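Local coordinates for protein putative aminopeptidase (Leishmania major, PDB 5NTH) that probably acts as a manganese-dependent leucyl aminopeptidase of the M17 family, trimming amino acids from peptide N termini, and binds the inhibitor actinonin beside two manganese ions, at residues Ala241-Asp246 / Ala331-Val336; Thr278-Asn283 / Gln406-Asp411; Ile293-Lys298 / Ala350-Thr355; Gly323-Val328 / Val354-Ala359; Asp397-Ala402 / Gln498-Arg503. All coordinates share one frame; numbering follows the deposited sequence.

Contact 1. Residues Ala241-Asp246 / Ala331-Val336; sequences AELGVD and AFIAVV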
# COMPACT_ATOMS: atom_id res chain seq x y z
N ALA A 241 49.48 -4.81 -7.21
CA ALA A 241 50.89 -5.08 -6.97
C ALA A 241 51.25 -6.54 -7.28
O ALA A 241 52.38 -6.82 -7.62
CB ALA A 241 51.29 -4.71 -5.56
N GLU A 242 50.31 -7.47 -7.16
CA GLU A 242 50.59 -8.90 -7.46
C GLU A 242 50.84 -9.05 -8.95
O GLU A 242 51.86 -9.59 -9.38
CB GLU A 242 49.44 -9.84 -7.04
CG GLU A 242 49.81 -11.33 -7.05
CD GLU A 242 48.64 -12.28 -7.35
OE1 GLU A 242 47.69 -12.31 -6.53
OE2 GLU A 242 48.67 -13.03 -8.38
N LEU A 243 49.88 -8.55 -9.73
CA LEU A 243 49.88 -8.64 -11.19
C LEU A 243 50.78 -7.61 -11.87
O LEU A 243 50.99 -7.70 -13.06
CB LEU A 243 48.45 -8.50 -11.73
CG LEU A 243 47.41 -9.48 -11.17
CD1 LEU A 243 46.02 -9.12 -11.67
CD2 LEU A 243 47.73 -10.90 -11.55
N GLY A 244 51.31 -6.64 -11.13
CA GLY A 244 52.31 -5.71 -11.66
C GLY A 244 51.71 -4.74 -12.65
O GLY A 244 52.30 -4.50 -13.71
N VAL A 245 50.54 -4.18 -12.32
CA VAL A 245 49.78 -3.32 -13.26
C VAL A 245 49.69 -1.90 -12.72
O VAL A 245 49.91 -1.66 -11.53
CB VAL A 245 48.36 -3.88 -13.57
CG1 VAL A 245 48.42 -5.37 -13.87
CG2 VAL A 245 47.36 -3.64 -12.43
N ASP A 246 49.33 -0.96 -13.60
CA ASP A 246 49.18 0.43 -13.17
C ASP A 246 47.82 0.54 -12.47
O ASP A 246 46.87 -0.17 -12.80
CB ASP A 246 49.34 1.45 -14.33
CG ASP A 246 50.66 1.28 -15.14
OD1 ASP A 246 51.70 0.86 -14.56
OD2 ASP A 246 50.66 1.58 -16.36
N ALA A 331 37.17 -10.80 -13.67
CA ALA A 331 37.51 -11.04 -15.08
C ALA A 331 38.84 -10.41 -15.46
O ALA A 331 39.70 -11.08 -16.06
CB ALA A 331 36.43 -10.55 -16.00
N PHE A 332 39.05 -9.15 -15.11
CA PHE A 332 40.39 -8.53 -15.31
C PHE A 332 41.55 -9.41 -14.80
O PHE A 332 42.54 -9.60 -15.49
CB PHE A 332 40.46 -7.17 -14.64
CG PHE A 332 41.80 -6.50 -14.71
CD1 PHE A 332 42.16 -5.77 -15.83
CD2 PHE A 332 42.65 -6.51 -13.63
CE1 PHE A 332 43.38 -5.10 -15.87
CE2 PHE A 332 43.85 -5.85 -13.65
CZ PHE A 332 44.24 -5.15 -14.79
N ILE A 333 41.38 -9.99 -13.62
CA ILE A 333 42.42 -10.77 -12.96
C ILE A 333 42.73 -12.02 -13.74
O ILE A 333 43.90 -12.33 -13.96
CB ILE A 333 41.97 -11.14 -11.54
CG1 ILE A 333 41.98 -9.85 -10.72
CG2 ILE A 333 42.85 -12.22 -10.91
CD1 ILE A 333 41.53 -10.02 -9.28
N ALA A 334 41.68 -12.72 -14.16
CA ALA A 334 41.80 -13.96 -14.90
C ALA A 334 42.43 -13.74 -16.28
O ALA A 334 43.35 -14.47 -16.68
CB ALA A 334 40.44 -14.58 -15.06
N VAL A 335 41.93 -12.73 -16.99
CA VAL A 335 42.48 -12.33 -18.27
C VAL A 335 43.95 -11.99 -18.14
O VAL A 335 44.76 -12.59 -18.81
CB VAL A 335 41.77 -11.12 -18.86
CG1 VAL A 335 42.54 -10.59 -20.05
CG2 VAL A 335 40.37 -11.52 -19.29
N VAL A 336 44.30 -11.04 -17.29
CA VAL A 336 45.71 -10.76 -17.07
C VAL A 336 46.52 -11.98 -16.67
O VAL A 336 47.67 -12.12 -17.08
CB VAL A 336 45.89 -9.64 -16.05
CG1 VAL A 336 47.33 -9.58 -15.52
CG2 VAL A 336 45.50 -8.32 -16.66
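L243, in the last turn of helix 229-243, reaches across to F332, I333 and V336 on one flank of helix 323-341. Its path can be followed atom by atom. CB already touches the partner helix, 4.1 Å from V336 CG1. With CG anti to the carbonyl carbon (chi1 -55°) and an extended second torsion, the chain runs on so that CD1 becomes the main point of contact. This methyl lies 4.1 Å from V336 CG1, while I333 is met both at its backbone, with L243 CD1 4.2 Å from I333 CA, and at its CG1. The third neighbour is looser: L243 CD1 stands 4.4 Å from F332 CE2, approaching the ring obliquely. One methyl thus meets three residues, none closer than 4.1 Å.

V245 adds a second point. Its CG2 approaches the rim of the F332 ring near the ring plane, 4.2 Å from F332 CZ, and V336 CG2 lies over one face of the same ring. No hydrogen bond joins the segments, and every separation is ordinary van der Waals distance. Between L243 and V245, G244 leaves the helix with a positive phi of 71° and redirects the chain toward strand 246-251. F332 also packs on L279, I352 and V354 of the central sheet. This is helix-to-helix packing on one side of the mixed sheet, joined to a helix-to-strand turn, as expected of the alpha/beta catalytic domain of M17 aminopeptidases.

Contact 2. Residues Thr278-Asn283 / Gln406-Asp411; sequences TLRYRN and QDFVPD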
# COMPACT_ATOMS: atom_id res chain seq x y z
N THR A 278 40.80 2.26 -10.83
CA THR A 278 41.03 1.70 -12.13
C THR A 278 42.37 0.99 -12.17
O THR A 278 43.39 1.55 -11.78
CB THR A 278 41.02 2.75 -13.23
OG1 THR A 278 39.71 3.30 -13.36
CG2 THR A 278 41.45 2.11 -14.57
N LEU A 279 42.33 -0.26 -12.64
CA LEU A 279 43.51 -1.07 -12.88
C LEU A 279 43.63 -1.22 -14.37
O LEU A 279 42.61 -1.38 -15.05
CB LEU A 279 43.36 -2.47 -12.25
CG LEU A 279 43.67 -2.54 -10.76
CD1 LEU A 279 42.66 -1.76 -9.95
CD2 LEU A 279 43.73 -3.98 -10.27
N ARG A 280 44.86 -1.17 -14.87
CA ARG A 280 45.10 -1.33 -16.31
C ARG A 280 46.46 -1.97 -16.63
O ARG A 280 47.47 -1.66 -15.98
CB ARG A 280 44.98 0.01 -17.01
CG ARG A 280 45.96 1.05 -16.47
CD ARG A 280 46.16 2.23 -17.41
NE ARG A 280 46.35 1.81 -18.82
CZ ARG A 280 47.49 1.77 -19.51
NH1 ARG A 280 48.65 2.14 -18.96
NH2 ARG A 280 47.46 1.36 -20.77
N TYR A 281 46.45 -2.85 -17.63
CA TYR A 281 47.64 -3.54 -18.13
C TYR A 281 47.80 -3.26 -19.60
O TYR A 281 46.81 -3.37 -20.35
CB TYR A 281 47.48 -5.05 -17.96
CG TYR A 281 48.74 -5.90 -18.13
CD1 TYR A 281 49.89 -5.66 -17.39
CD2 TYR A 281 48.73 -7.00 -18.98
CE1 TYR A 281 51.02 -6.48 -17.52
CE2 TYR A 281 49.85 -7.84 -19.13
CZ TYR A 281 51.01 -7.58 -18.41
OH TYR A 281 52.12 -8.41 -18.56
N ARG A 282 49.02 -2.84 -19.99
CA ARG A 282 49.49 -2.94 -21.37
C ARG A 282 50.11 -4.31 -21.56
O ARG A 282 51.03 -4.71 -20.82
CB ARG A 282 50.52 -1.87 -21.75
CG ARG A 282 50.98 -1.93 -23.24
CD ARG A 282 51.85 -0.74 -23.67
NE ARG A 282 51.39 0.44 -22.92
CZ ARG A 282 50.70 1.49 -23.39
NH1 ARG A 282 50.31 2.43 -22.51
NH2 ARG A 282 50.41 1.65 -24.69
N ASN A 283 49.60 -5.02 -22.56
CA ASN A 283 50.07 -6.35 -22.89
C ASN A 283 51.39 -6.23 -23.66
O ASN A 283 51.42 -5.63 -24.75
CB ASN A 283 49.01 -7.08 -23.71
CG ASN A 283 49.36 -8.52 -23.98
OD1 ASN A 283 50.42 -9.00 -23.57
ND2 ASN A 283 48.48 -9.22 -24.68
N GLN A 406 41.94 8.30 -19.41
CA GLN A 406 43.09 7.42 -19.49
C GLN A 406 44.03 7.87 -20.61
O GLN A 406 43.65 8.67 -21.47
CB GLN A 406 42.60 6.00 -19.73
CG GLN A 406 41.73 5.53 -18.58
CD GLN A 406 41.80 4.03 -18.35
OE1 GLN A 406 42.52 3.54 -17.46
NE2 GLN A 406 41.06 3.29 -19.17
N ASP A 407 45.27 7.37 -20.57
CA ASP A 407 46.25 7.67 -21.63
C ASP A 407 46.15 6.82 -22.92
O ASP A 407 47.03 6.91 -23.76
CB ASP A 407 47.69 7.79 -21.08
CG ASP A 407 48.34 6.44 -20.63
OD1 ASP A 407 47.96 5.30 -21.05
OD2 ASP A 407 49.31 6.54 -19.82
N PHE A 408 45.10 6.01 -23.07
CA PHE A 408 44.71 5.37 -24.35
C PHE A 408 43.19 5.48 -24.52
O PHE A 408 42.47 5.59 -23.54
CB PHE A 408 45.11 3.90 -24.33
CG PHE A 408 44.23 3.04 -23.44
CD1 PHE A 408 44.50 2.88 -22.08
CD2 PHE A 408 43.11 2.37 -23.96
CE1 PHE A 408 43.68 2.08 -21.27
CE2 PHE A 408 42.29 1.59 -23.15
CZ PHE A 408 42.59 1.43 -21.81
N VAL A 409 42.69 5.42 -25.74
CA VAL A 409 41.25 5.53 -25.97
C VAL A 409 40.73 4.14 -26.17
O VAL A 409 41.18 3.49 -27.08
CB VAL A 409 40.94 6.30 -27.27
CG1 VAL A 409 39.43 6.30 -27.56
CG2 VAL A 409 41.47 7.73 -27.18
N PRO A 410 39.75 3.68 -25.38
CA PRO A 410 39.24 2.33 -25.66
C PRO A 410 38.57 2.17 -27.04
O PRO A 410 38.02 3.12 -27.60
CB PRO A 410 38.20 2.10 -24.55
CG PRO A 410 38.47 3.12 -23.53
CD PRO A 410 39.02 4.30 -24.26
N ASP A 411 38.64 0.96 -27.57
CA ASP A 411 37.88 0.59 -28.74
C ASP A 411 36.62 -0.18 -28.42
O ASP A 411 35.81 -0.45 -29.31
CB ASP A 411 38.72 -0.24 -29.70
CG ASP A 411 40.04 0.43 -30.04
OD1 ASP A 411 40.03 1.61 -30.51
OD2 ASP A 411 41.08 -0.24 -29.80
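R280 reaches across to Q406, D407 and F408, and its guanidinium is the centre of the contact. CG sits between the backbone N and the carbonyl carbon (chi1 59°), and a bend at chi3 turns the group along F408: R280 NE is 3.6 Å from F408 CE1, and R280 NH2 is equally near F408 CD1. The planes are 40° apart, so the approach is oblique rather than a flat stack. D407 OD1 lies over one guanidinium face, 3.9 Å from R280 NH1, a long salt bridge of charges only, in which no N-H points at the oxygen. The same OD1 lies at the edge of the R282 guanidinium, a long 4.0 Å from R282 NH1, which completes a salt-bridge network.

Q406 takes the other end. Its OE1 touches T278 CG2 at 3.4 Å and R280 CD at 3.9 Å, while its NE2 is hydrogen-bonded to S353 OG; T278 OG1 in turn pairs with T355 OG1. These second-shell bonds tie both segments to strand 349-361. The contact therefore lays the loop between helix 391-404 and strand 412-417 over the face of strand 275-282 that carries T278 and R280, whereas L279 and Y281 pack against helix 323-341.

Contact 3. Residues Ile293-Lys298 / Ala350-Thr355; sequences IAMVGK and ANISVT. With MN (manganese (II) ion), chain C.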
# COMPACT_ATOMS: atom_id res chain seq x y z
N ILE A 293 40.58 -2.28 -24.58
CA ILE A 293 39.35 -2.66 -23.91
C ILE A 293 39.25 -2.02 -22.55
O ILE A 293 40.11 -2.24 -21.71
CB ILE A 293 39.24 -4.18 -23.82
CG1 ILE A 293 38.94 -4.71 -25.22
CG2 ILE A 293 38.10 -4.59 -22.91
CD1 ILE A 293 39.57 -6.03 -25.54
N ALA A 294 38.21 -1.24 -22.34
CA ALA A 294 37.93 -0.70 -21.02
C ALA A 294 36.70 -1.39 -20.49
O ALA A 294 35.77 -1.70 -21.23
CB ALA A 294 37.74 0.78 -21.08
N MET A 295 36.73 -1.65 -19.19
CA MET A 295 35.62 -2.26 -18.50
C MET A 295 35.20 -1.37 -17.33
O MET A 295 36.04 -0.69 -16.73
CB MET A 295 36.03 -3.65 -18.05
CG MET A 295 36.09 -4.67 -19.17
SD MET A 295 36.36 -6.37 -18.60
CE MET A 295 37.83 -6.19 -17.58
N VAL A 296 33.91 -1.35 -17.00
CA VAL A 296 33.39 -0.52 -15.90
C VAL A 296 32.28 -1.24 -15.16
O VAL A 296 31.38 -1.81 -15.77
CB VAL A 296 32.83 0.82 -16.40
CG1 VAL A 296 32.48 1.74 -15.24
CG2 VAL A 296 33.83 1.53 -17.30
N GLY A 297 32.33 -1.17 -13.84
CA GLY A 297 31.37 -1.89 -13.01
C GLY A 297 30.84 -1.11 -11.84
O GLY A 297 31.59 -0.34 -11.20
N LYS A 298 29.56 -1.33 -11.55
CA LYS A 298 28.88 -0.73 -10.41
C LYS A 298 29.38 -1.42 -9.14
O LYS A 298 29.09 -2.59 -8.92
CB LYS A 298 27.35 -0.86 -10.56
CG LYS A 298 26.49 -0.37 -9.39
CD LYS A 298 25.00 -0.46 -9.72
CE LYS A 298 24.13 -0.69 -8.48
NZ LYS A 298 22.71 -0.23 -8.55
N ALA A 350 45.59 -5.14 -26.67
CA ALA A 350 46.74 -4.27 -26.40
C ALA A 350 46.70 -3.69 -25.00
O ALA A 350 47.66 -3.83 -24.25
CB ALA A 350 46.80 -3.14 -27.42
N ASN A 351 45.60 -3.00 -24.68
CA ASN A 351 45.36 -2.47 -23.34
C ASN A 351 44.06 -2.91 -22.73
O ASN A 351 43.03 -2.81 -23.38
CB ASN A 351 45.29 -0.97 -23.38
CG ASN A 351 46.61 -0.37 -23.74
OD1 ASN A 351 47.53 -0.37 -22.92
ND2 ASN A 351 46.72 0.12 -24.97
N ILE A 352 44.12 -3.37 -21.48
CA ILE A 352 42.89 -3.65 -20.74
C ILE A 352 42.85 -2.84 -19.46
O ILE A 352 43.85 -2.67 -18.77
CB ILE A 352 42.67 -5.14 -20.47
CG1 ILE A 352 41.26 -5.38 -19.91
CG2 ILE A 352 43.74 -5.71 -19.56
CD1 ILE A 352 40.76 -6.80 -20.07
N SER A 353 41.66 -2.35 -19.16
CA SER A 353 41.42 -1.38 -18.09
C SER A 353 40.21 -1.87 -17.34
O SER A 353 39.28 -2.39 -17.94
CB SER A 353 41.15 -0.06 -18.78
OG SER A 353 40.51 0.88 -17.96
N VAL A 354 40.22 -1.78 -16.03
CA VAL A 354 38.97 -2.04 -15.28
C VAL A 354 38.76 -0.93 -14.29
O VAL A 354 39.68 -0.60 -13.55
CB VAL A 354 38.91 -3.43 -14.59
CG1 VAL A 354 40.09 -3.69 -13.65
CG2 VAL A 354 37.58 -3.60 -13.86
N THR A 355 37.56 -0.35 -14.31
CA THR A 355 37.22 0.77 -13.45
C THR A 355 36.12 0.36 -12.46
O THR A 355 35.01 -0.01 -12.83
CB THR A 355 36.82 2.00 -14.27
OG1 THR A 355 37.95 2.44 -15.03
CG2 THR A 355 36.37 3.14 -13.37
MN MN C . 21.72 -0.19 -6.81
O HOH W 1 38.24 0.97 -16.98
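I293 and N351 open a run of five backbone hydrogen bonds between two parallel strands whose short axes are 12° apart and 4.6 Å at closest approach. I293 N donates to N351 O (2.8 Å), and I293 O receives S353 N. The next pair uses M295 in the same way: M295 N binds S353 O at 2.9 Å, standing 40° out of that carbonyl plane, and M295 O accepts T355 N. G297 N closes the series on T355 O (3.1 Å).

Around this backbone shell, M295 and I352 share one face. M295 bends at chi3, which brings CE to 3.9 Å from I352 CD1 and 4.2 Å from V354 CB. On the other face a water donates to M295 O (2.8 Å) and also lies close to S353 OG and T355 OG1, at separations so short that their detail is doubtful. Those hydroxyls have further partners, Q406 NE2 for S353 and T278 OG1 for T355, which help fix their positions.

Beyond the paired region K298 extends fully, its CG anti to the backbone N (chi1 176°), and NZ binds manganese at 2.0 Å together with D303, D321 and E390. The paired strands lie inside the mixed sheet: strand 412-417 borders 291-300, strand 275-282 borders 349-361, and helix 323-341, the link of a beta-alpha-beta crossover, packs through F332 on the face bearing M295, I352 and V354.

Contact 4. Residues Gly323-Val328 / Val354-Ala359; sequences GGSAGV and VTLCLA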
# COMPACT_ATOMS: atom_id res chain seq x y z
N GLY A 323 27.97 -6.36 -7.48
CA GLY A 323 28.16 -7.50 -8.36
C GLY A 323 28.77 -7.19 -9.71
O GLY A 323 29.67 -7.88 -10.16
N GLY A 324 28.25 -6.17 -10.39
CA GLY A 324 28.80 -5.78 -11.67
C GLY A 324 30.26 -5.49 -11.53
O GLY A 324 31.06 -5.96 -12.31
N SER A 325 30.59 -4.75 -10.50
CA SER A 325 31.96 -4.43 -10.14
C SER A 325 32.83 -5.68 -10.02
O SER A 325 33.85 -5.78 -10.67
CB SER A 325 31.95 -3.64 -8.83
OG SER A 325 33.16 -3.68 -8.11
N ALA A 326 32.41 -6.63 -9.21
CA ALA A 326 33.25 -7.78 -8.95
C ALA A 326 33.40 -8.69 -10.16
O ALA A 326 34.50 -9.19 -10.39
CB ALA A 326 32.75 -8.57 -7.74
N GLY A 327 32.32 -8.91 -10.92
CA GLY A 327 32.38 -9.62 -12.19
C GLY A 327 33.52 -9.13 -13.08
O GLY A 327 34.43 -9.91 -13.40
N VAL A 328 33.51 -7.84 -13.43
CA VAL A 328 34.59 -7.26 -14.25
C VAL A 328 35.95 -7.19 -13.54
O VAL A 328 36.96 -7.31 -14.18
CB VAL A 328 34.26 -5.86 -14.83
CG1 VAL A 328 32.97 -5.87 -15.64
CG2 VAL A 328 34.21 -4.80 -13.74
N VAL A 354 40.22 -1.78 -16.03
CA VAL A 354 38.97 -2.04 -15.28
C VAL A 354 38.76 -0.93 -14.29
O VAL A 354 39.68 -0.60 -13.55
CB VAL A 354 38.91 -3.43 -14.59
CG1 VAL A 354 40.09 -3.69 -13.65
CG2 VAL A 354 37.58 -3.60 -13.86
N THR A 355 37.56 -0.35 -14.31
CA THR A 355 37.22 0.77 -13.45
C THR A 355 36.12 0.36 -12.46
O THR A 355 35.01 -0.01 -12.83
CB THR A 355 36.82 2.00 -14.27
OG1 THR A 355 37.95 2.44 -15.03
CG2 THR A 355 36.37 3.14 -13.37
N LEU A 356 36.44 0.45 -11.18
CA LEU A 356 35.47 0.16 -10.14
C LEU A 356 34.85 1.42 -9.63
O LEU A 356 35.55 2.29 -9.09
CB LEU A 356 36.16 -0.56 -9.00
CG LEU A 356 36.91 -1.77 -9.52
CD1 LEU A 356 37.69 -2.41 -8.39
CD2 LEU A 356 35.92 -2.76 -10.14
N CYS A 357 33.53 1.51 -9.77
CA CYS A 357 32.81 2.68 -9.28
C CYS A 357 32.32 2.44 -7.87
O CYS A 357 31.21 1.96 -7.70
CB CYS A 357 31.65 3.00 -10.18
SG CYS A 357 32.13 3.17 -11.90
N LEU A 358 33.13 2.79 -6.87
CA LEU A 358 32.88 2.40 -5.48
C LEU A 358 32.19 3.45 -4.67
O LEU A 358 32.60 4.60 -4.74
CB LEU A 358 34.19 2.08 -4.76
CG LEU A 358 35.03 1.02 -5.45
CD1 LEU A 358 36.23 0.71 -4.60
CD2 LEU A 358 34.21 -0.24 -5.70
N ALA A 359 31.19 3.03 -3.88
CA ALA A 359 30.38 3.91 -3.03
C ALA A 359 29.33 3.12 -2.30
O ALA A 359 28.87 2.11 -2.82
CB ALA A 359 29.68 4.96 -3.87
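V328 and V354 make the tight end of this contact: V328 CG2 meets V354 CG2 at 3.6 Å, the two side chains crossing at a slant. The V354 methyl trans to the backbone N, CG2, is the branch that faces the helix, where it also comes within 3.8 Å of V328 O. One turn earlier on the helix, S325 makes the second close point. L356 CD2 lies 3.5 Å from S325 OG and 3.7 Å from S325 O, so a leucine methyl is set against both oxygens of one serine. The hydroxyl is not left to this apolar neighbour alone, because S325 OG is hydrogen-bonded to Y232 OH of helix 229-243.

Between and beyond these points the fit slackens. V328 CG2 is 4.5 Å from L356 CD2, and L358 CD2 approaches S325 OG only to 4.3 Å. No hydrogen bond spans the segments. The loose end is nevertheless not a solvent side: every touching residue is buried, and L358 packs on T229, Y232 and V277. The short axes come within 8.4 Å and run 153° apart, so the start of helix 323-341 lies roughly antiparallel to the 354-359 part of strand 349-361.

S325 N is also hydrogen-bonded to K298 O, which ties the first turn of the helix to the end of strand 291-300 that carries this manganese ligand. The contact is thus the helix-on-sheet packing of a beta-alpha-beta unit, in the neighbourhood of the two-manganese active site of the M17 fold, with the S325 side chain about 11 Å from a bound manganese ion.

Contact 5. Residues Asp397-Ala402 / Gln498-Arg503; sequences DGVYYA and QHLSER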
# COMPACT_ATOMS: atom_id res chain seq x y z
N ASP A 397 30.10 8.62 -14.21
CA ASP A 397 31.46 9.15 -14.01
C ASP A 397 32.50 8.06 -14.35
O ASP A 397 33.61 8.35 -14.78
CB ASP A 397 31.67 9.70 -12.59
CG ASP A 397 31.10 11.12 -12.41
OD1 ASP A 397 30.92 11.86 -13.39
OD2 ASP A 397 30.87 11.55 -11.27
N GLY A 398 32.13 6.80 -14.17
CA GLY A 398 33.05 5.71 -14.43
C GLY A 398 33.40 5.59 -15.90
O GLY A 398 34.57 5.43 -16.27
N VAL A 399 32.38 5.62 -16.74
CA VAL A 399 32.61 5.44 -18.14
C VAL A 399 33.33 6.66 -18.71
O VAL A 399 34.23 6.49 -19.55
CB VAL A 399 31.34 5.07 -18.91
CG1 VAL A 399 30.80 3.75 -18.39
CG2 VAL A 399 30.29 6.18 -18.86
N TYR A 400 33.03 7.86 -18.22
CA TYR A 400 33.76 9.04 -18.66
C TYR A 400 35.23 8.92 -18.31
O TYR A 400 36.10 9.09 -19.15
CB TYR A 400 33.18 10.35 -18.13
CG TYR A 400 33.90 11.50 -18.77
CD1 TYR A 400 33.52 11.99 -20.03
CD2 TYR A 400 35.05 12.02 -18.18
CE1 TYR A 400 34.24 13.03 -20.65
CE2 TYR A 400 35.79 13.04 -18.78
CZ TYR A 400 35.38 13.55 -20.01
OH TYR A 400 36.12 14.54 -20.59
N TYR A 401 35.54 8.61 -17.06
CA TYR A 401 36.94 8.33 -16.71
C TYR A 401 37.63 7.36 -17.67
O TYR A 401 38.76 7.58 -18.07
CB TYR A 401 37.09 7.72 -15.32
CG TYR A 401 38.54 7.49 -15.03
CD1 TYR A 401 39.31 8.51 -14.51
CD2 TYR A 401 39.18 6.27 -15.32
CE1 TYR A 401 40.66 8.35 -14.26
CE2 TYR A 401 40.54 6.09 -15.08
CZ TYR A 401 41.29 7.15 -14.54
OH TYR A 401 42.64 7.07 -14.28
N ALA A 402 36.97 6.26 -17.98
CA ALA A 402 37.58 5.18 -18.73
C ALA A 402 37.73 5.55 -20.19
O ALA A 402 38.68 5.12 -20.83
CB ALA A 402 36.77 3.92 -18.59
N GLN A 498 25.19 8.31 -22.12
CA GLN A 498 25.36 9.73 -22.41
C GLN A 498 26.63 10.31 -21.85
O GLN A 498 26.99 11.40 -22.23
CB GLN A 498 24.19 10.54 -21.88
CG GLN A 498 22.82 10.10 -22.33
CD GLN A 498 22.78 9.72 -23.80
OE1 GLN A 498 22.77 8.52 -24.12
NE2 GLN A 498 22.78 10.70 -24.68
N HIS A 499 27.32 9.60 -20.96
CA HIS A 499 28.49 10.16 -20.27
C HIS A 499 29.79 9.68 -20.88
O HIS A 499 30.86 9.98 -20.36
CB HIS A 499 28.36 9.95 -18.75
CG HIS A 499 27.13 10.62 -18.20
ND1 HIS A 499 27.06 11.98 -17.99
CD2 HIS A 499 25.88 10.15 -17.97
CE1 HIS A 499 25.83 12.31 -17.61
NE2 HIS A 499 25.10 11.21 -17.60
N LEU A 500 29.69 8.98 -22.01
CA LEU A 500 30.88 8.54 -22.72
C LEU A 500 31.48 9.75 -23.38
O LEU A 500 30.80 10.45 -24.12
CB LEU A 500 30.58 7.52 -23.82
CG LEU A 500 29.78 6.28 -23.43
CD1 LEU A 500 29.23 5.61 -24.67
CD2 LEU A 500 30.63 5.31 -22.62
N SER A 501 32.76 9.97 -23.10
CA SER A 501 33.53 10.95 -23.81
C SER A 501 33.32 10.87 -25.32
O SER A 501 33.22 9.80 -25.91
CB SER A 501 35.00 10.78 -23.50
OG SER A 501 35.76 11.44 -24.49
N GLU A 502 33.26 12.05 -25.95
CA GLU A 502 33.02 12.16 -27.38
C GLU A 502 34.18 11.62 -28.20
O GLU A 502 34.00 11.26 -29.32
CB GLU A 502 32.66 13.60 -27.77
CG GLU A 502 31.27 14.02 -27.27
CD GLU A 502 30.75 15.35 -27.84
OE1 GLU A 502 31.02 15.66 -29.05
OE2 GLU A 502 30.04 16.09 -27.08
N ARG A 503 35.36 11.50 -27.60
CA ARG A 503 36.51 10.89 -28.29
C ARG A 503 36.38 9.38 -28.49
O ARG A 503 37.08 8.80 -29.30
CB ARG A 503 37.82 11.23 -27.56
CG ARG A 503 38.23 10.31 -26.44
CD ARG A 503 39.59 10.72 -25.92
NE ARG A 503 40.01 9.94 -24.75
CZ ARG A 503 41.17 10.10 -24.10
NH1 ARG A 503 42.07 10.99 -24.49
NH2 ARG A 503 41.45 9.35 -23.02
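S501, whose CB rests 3.7 Å from Y400 CE1, uses its OG to accept R503 N at 3.1 Å with an N-H...O angle of 151°, forming an ST turn. The turn shapes the loop at the point where it meets the helix. Just beyond the helical segment, T403 OG1 is gripped from both sides of the contact, hydrogen-bonded to V399 O of the helix and to S501 N of the loop, while R503 bonds from NE to T403 O and from NH2 to Q406 O, tying the loop to the helix end and to the loop that follows it.

Across the interface itself the meetings are van der Waals. Y400 has CG anti to its backbone N (chi1 -174°), which swings the ring alongside the loop. H499 O sits at the ring edge, in its plane, 3.2 Å from Y400 CB and 3.4 Å from Y400 CD1. The S501 CB contact comes to the same ring obliquely. V399 supplies the apolar half: its CB lies 3.8 Å from L500 CD2, the two side chains crossing aslant, and V399 CG2 is 4.2 Å from H499 CB. The imidazole of H499 leads away from the helix, and its ND1 is hydrogen-bonded to S378 OG.

In the fold, the loop that joins helix 488-497 to strand 508-512 lies along one flank of helix 391-404. From that helix V399 packs on strands 291-300 and 412-417, A402 on 291-300, while Y401 reaches strand 246-251.

In the fold
Starting from the N terminus, contact 1 opens at 241-246 and closes at 331-336, bringing helix 229-243 to helix 323-341. Before it closes, contacts 2, 3 and 4 have opened, and it crosses all three. Contact 2 runs from strand 275-282 to the loop at 406-411, and contacts 3 and 4 nest inside it. Those two end on the same strand, 349-361, sharing V354 and T355. Contact 5 opens at 397-402, before contact 2 closes, so these two cross; it follows contacts 1, 3 and 4 in series and closes at 498-503, before strand 508-512. Together they tie helices on both faces of the catalytic sheet to its central strands, with F332 and Y401 reaching between contacts.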